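Local coordinates for putative uncharacterized protein PH0242 (Pyrococcus horikoshii, PDB 3VU1), which belongs to the AglB oligosaccharyltransferase family of archaea and is represented by its C-terminal globular domain, at residues Phe253-Ile258 with Tyr337-Ala342. Numbering follows the deposited sequence.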
ATOM      1  N   PHE A 253      -8.318   6.398  -0.700  1.00 29.76           N
ATOM      2  CA  PHE A 253      -8.542   7.826  -1.027  1.00 31.77           C
ATOM      3  C   PHE A 253      -8.195   8.733   0.150  1.00 31.70           C
ATOM      4  O   PHE A 253      -8.851   8.732   1.177  1.00 30.50           O
ATOM      5  CB  PHE A 253      -9.978   8.058  -1.510  1.00 29.35           C
ATOM      6  CG  PHE A 253     -10.398   7.078  -2.548  1.00 29.61           C
ATOM      7  CD1 PHE A 253     -11.312   6.062  -2.241  1.00 29.77           C
ATOM      8  CD2 PHE A 253      -9.829   7.115  -3.825  1.00 28.00           C
ATOM      9  CE1 PHE A 253     -11.684   5.126  -3.208  1.00 29.08           C
ATOM     10  CE2 PHE A 253     -10.180   6.173  -4.778  1.00 27.54           C
ATOM     11  CZ  PHE A 253     -11.108   5.175  -4.466  1.00 27.24           C
ATOM     12  N   ALA A 254      -7.142   9.503  -0.012  1.00 32.69           N
ATOM     13  CA  ALA A 254      -6.632  10.272   1.100  1.00 34.49           C
ATOM     14  C   ALA A 254      -6.272  11.707   0.698  1.00 36.26           C
ATOM     15  O   ALA A 254      -6.077  12.025  -0.500  1.00 33.58           O
ATOM     16  CB  ALA A 254      -5.423   9.582   1.693  1.00 33.46           C
ATOM     17  N   ILE A 255      -6.186  12.554   1.721  1.00 33.97           N
ATOM     18  CA  ILE A 255      -5.785  13.934   1.558  1.00 31.84           C
ATOM     19  C   ILE A 255      -4.394  14.059   2.154  1.00 31.48           C
ATOM     20  O   ILE A 255      -4.194  13.751   3.328  1.00 29.73           O
ATOM     21  CB  ILE A 255      -6.775  14.885   2.269  1.00 30.01           C
ATOM     22  CG1 ILE A 255      -8.097  14.886   1.515  1.00 27.79           C
ATOM     23  CG2 ILE A 255      -6.166  16.276   2.403  1.00 30.25           C
ATOM     24  CD1 ILE A 255      -9.241  15.556   2.238  1.00 28.58           C
ATOM     25  N   TYR A 256      -3.441  14.509   1.346  1.00 30.78           N
ATOM     26  CA  TYR A 256      -2.089  14.648   1.833  1.00 32.25           C
ATOM     27  C   TYR A 256      -1.672  16.045   2.275  1.00 33.50           C
ATOM     28  O   TYR A 256      -0.565  16.211   2.780  1.00 35.68           O
ATOM     29  CB  TYR A 256      -1.079  14.087   0.829  1.00 32.77           C
ATOM     30  CG  TYR A 256      -0.970  14.773  -0.510  1.00 33.01           C
ATOM     31  CD1 TYR A 256       0.083  15.647  -0.779  1.00 34.14           C
ATOM     32  CD2 TYR A 256      -1.896  14.527  -1.527  1.00 33.78           C
ATOM     33  CE1 TYR A 256       0.209  16.259  -2.019  1.00 33.36           C
ATOM     34  CE2 TYR A 256      -1.782  15.135  -2.772  1.00 32.51           C
ATOM     35  CZ  TYR A 256      -0.719  15.982  -3.010  1.00 33.67           C
ATOM     36  OH  TYR A 256      -0.594  16.588  -4.224  1.00 35.37           O
ATOM     37  N   LYS A 257      -2.540  17.036   2.085  1.00 35.25           N
ATOM     38  CA  LYS A 257      -2.209  18.448   2.338  1.00 35.77           C
ATOM     39  C   LYS A 257      -3.523  19.188   2.277  1.00 36.54           C
ATOM     40  O   LYS A 257      -4.331  18.946   1.365  1.00 38.76           O
ATOM     41  CB  LYS A 257      -1.268  18.956   1.251  1.00 39.92           C
ATOM     42  CG  LYS A 257      -0.640  20.329   1.444  1.00 43.72           C
ATOM     43  CD  LYS A 257       0.047  20.705   0.132  1.00 48.40           C
ATOM     44  CE  LYS A 257       0.986  21.891   0.236  1.00 55.23           C
ATOM     45  NZ  LYS A 257       2.410  21.488   0.411  1.00 62.70           N
ATOM     46  N   ILE A 258      -3.782  20.015   3.282  1.00 33.01           N
ATOM     47  CA  ILE A 258      -4.940  20.904   3.287  1.00 31.97           C
ATOM     48  C   ILE A 258      -4.434  22.358   3.343  1.00 35.56           C
ATOM     49  O   ILE A 258      -3.483  22.669   4.104  1.00 34.57           O
ATOM     50  CB  ILE A 258      -5.802  20.686   4.524  1.00 30.43           C
ATOM     51  CG1 ILE A 258      -6.257  19.235   4.623  1.00 29.58           C
ATOM     52  CG2 ILE A 258      -6.980  21.661   4.538  1.00 31.86           C
ATOM     53  CD1 ILE A 258      -7.287  18.998   5.721  1.00 27.59           C
ATOM     54  N   TYR A 337     -12.044  16.601  13.150  1.00 41.51           N
ATOM     55  CA  TYR A 337     -12.810  16.463  11.893  1.00 42.50           C
ATOM     56  C   TYR A 337     -12.282  15.328  11.008  1.00 40.33           C
ATOM     57  O   TYR A 337     -11.067  15.181  10.787  1.00 37.15           O
ATOM     58  CB  TYR A 337     -12.908  17.787  11.108  1.00 40.28           C
ATOM     59  CG  TYR A 337     -13.286  18.969  11.971  1.00 41.49           C
ATOM     60  CD1 TYR A 337     -12.314  19.861  12.414  1.00 42.09           C
ATOM     61  CD2 TYR A 337     -14.604  19.185  12.363  1.00 40.62           C
ATOM     62  CE1 TYR A 337     -12.633  20.943  13.211  1.00 42.90           C
ATOM     63  CE2 TYR A 337     -14.938  20.265  13.164  1.00 44.19           C
ATOM     64  CZ  TYR A 337     -13.942  21.141  13.587  1.00 47.54           C
ATOM     65  OH  TYR A 337     -14.241  22.221  14.389  1.00 49.94           O
ATOM     66  N   ARG A 338     -13.211  14.514  10.527  1.00 38.03           N
ATOM     67  CA  ARG A 338     -12.853  13.429   9.636  1.00 40.06           C
ATOM     68  C   ARG A 338     -13.427  13.684   8.244  1.00 37.77           C
ATOM     69  O   ARG A 338     -14.641  13.784   8.057  1.00 36.22           O
ATOM     70  CB  ARG A 338     -13.331  12.079  10.204  1.00 40.78           C
ATOM     71  CG  ARG A 338     -12.767  10.858   9.498  1.00 37.97           C
ATOM     72  CD  ARG A 338     -13.431   9.604  10.012  1.00 38.63           C
ATOM     73  NE  ARG A 338     -12.823   9.189  11.258  1.00 42.46           N
ATOM     74  CZ  ARG A 338     -13.408   8.414  12.161  1.00 42.71           C
ATOM     75  NH1 ARG A 338     -14.649   7.970  11.956  1.00 40.77           N
ATOM     76  NH2 ARG A 338     -12.752   8.101  13.275  1.00 40.01           N
ATOM     77  N   PHE A 339     -12.532  13.788   7.276  1.00 36.82           N
ATOM     78  CA  PHE A 339     -12.911  13.891   5.881  1.00 37.88           C
ATOM     79  C   PHE A 339     -13.217  12.507   5.280  1.00 37.82           C
ATOM     80  O   PHE A 339     -12.404  11.584   5.360  1.00 39.70           O
ATOM     81  CB  PHE A 339     -11.815  14.639   5.118  1.00 38.88           C
ATOM     82  CG  PHE A 339     -11.682  16.082   5.537  1.00 40.34           C
ATOM     83  CD1 PHE A 339     -11.204  16.419   6.808  1.00 39.53           C
ATOM     84  CD2 PHE A 339     -12.060  17.108   4.681  1.00 41.72           C
ATOM     85  CE1 PHE A 339     -11.088  17.740   7.207  1.00 38.47           C
ATOM     86  CE2 PHE A 339     -11.952  18.436   5.081  1.00 41.73           C
ATOM     87  CZ  PHE A 339     -11.464  18.750   6.341  1.00 38.96           C
ATOM     88  N   ILE A 340     -14.418  12.370   4.729  1.00 37.71           N
ATOM     89  CA  ILE A 340     -14.885  11.127   4.116  1.00 38.34           C
ATOM     90  C   ILE A 340     -15.120  11.234   2.607  1.00 36.53           C
ATOM     91  O   ILE A 340     -15.752  12.177   2.132  1.00 37.33           O
ATOM     92  CB  ILE A 340     -16.174  10.607   4.810  1.00 38.63           C
ATOM     93  CG1 ILE A 340     -15.831   9.614   5.921  1.00 38.13           C
ATOM     94  CG2 ILE A 340     -17.027   9.813   3.846  1.00 36.95           C
ATOM     95  CD1 ILE A 340     -15.024  10.217   7.027  1.00 36.27           C
ATOM     96  N   LEU A 341     -14.606  10.268   1.860  1.00 34.30           N
ATOM     97  CA  LEU A 341     -15.024  10.104   0.485  1.00 33.20           C
ATOM     98  C   LEU A 341     -15.983   8.924   0.458  1.00 33.24           C
ATOM     99  O   LEU A 341     -15.650   7.838   0.924  1.00 34.75           O
ATOM    100  CB  LEU A 341     -13.822   9.868  -0.434  1.00 33.51           C
ATOM    101  CG  LEU A 341     -14.151   9.841  -1.944  1.00 37.19           C
ATOM    102  CD1 LEU A 341     -13.040  10.479  -2.746  1.00 36.33           C
ATOM    103  CD2 LEU A 341     -14.462   8.441  -2.504  1.00 36.29           C
ATOM    104  N   ALA A 342     -17.195   9.130  -0.039  1.00 33.10           N
ATOM    105  CA  ALA A 342     -18.105   7.992  -0.231  1.00 33.28           C
ATOM    106  C   ALA A 342     -18.301   7.725  -1.731  1.00 34.85           C
ATOM    107  O   ALA A 342     -18.522   8.656  -2.519  1.00 35.18           O
ATOM    108  CB  ALA A 342     -19.420   8.164   0.498  1.00 27.61           C
TER
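Phe339 and Leu341 reach from one strand of the Peripheral 1 domain to Ile255, Ile258 and Phe253 on another, forming a buried, wholly apolar contact. The short strand axes run broadly antiparallel, at 143°, and approach to 7.9 Å, so the two segments meet through side chains. At one end of the contact Phe339 has the larger share. Its first torsion (chi1 -66°) places the ring beside the backbone N, where two isoleucines meet it: Ile258 CD1 lies over one face, 4.2 Å from Phe339 CZ, while Ile255 CD1 rests near the ring's root, 4.0 Å from Phe339 CB. The Ile255 chain meets the phenylalanine at about a right angle. Ile255 and Ile258, three residues apart, both point at the partner strand because an extra residue is accommodated between them: Tyr256 and Lys257 both hydrogen-bond through their backbones to Tyr282, consistent with a classic beta bulge. At the other end Leu341 swings CG away from its backbone N (chi1 -173°), and its fork straddles the base of Phe253: CD2 is 4.0 Å from Phe253 CD1 and CD1 is 4.1 Å from Phe253 CB, so one methyl meets the ring and the other its stem. Tyr481 packs edge-to-face with Phe253, whose side chain lies about 8 Å from the calcium ion bound by Glu76, Ala285, His319 and Glu322. Strand 464-487 connects the two segments: Met483 makes a backbone hydrogen bond with Ile255 and is touched by Leu341, and Ile484 touches Phe339. Strand 275-285 pairs with strand 253-262, strand 293-301 flanks strand 336-356 through Val297 against Phe339, and helix 228-235 packs on Ala254.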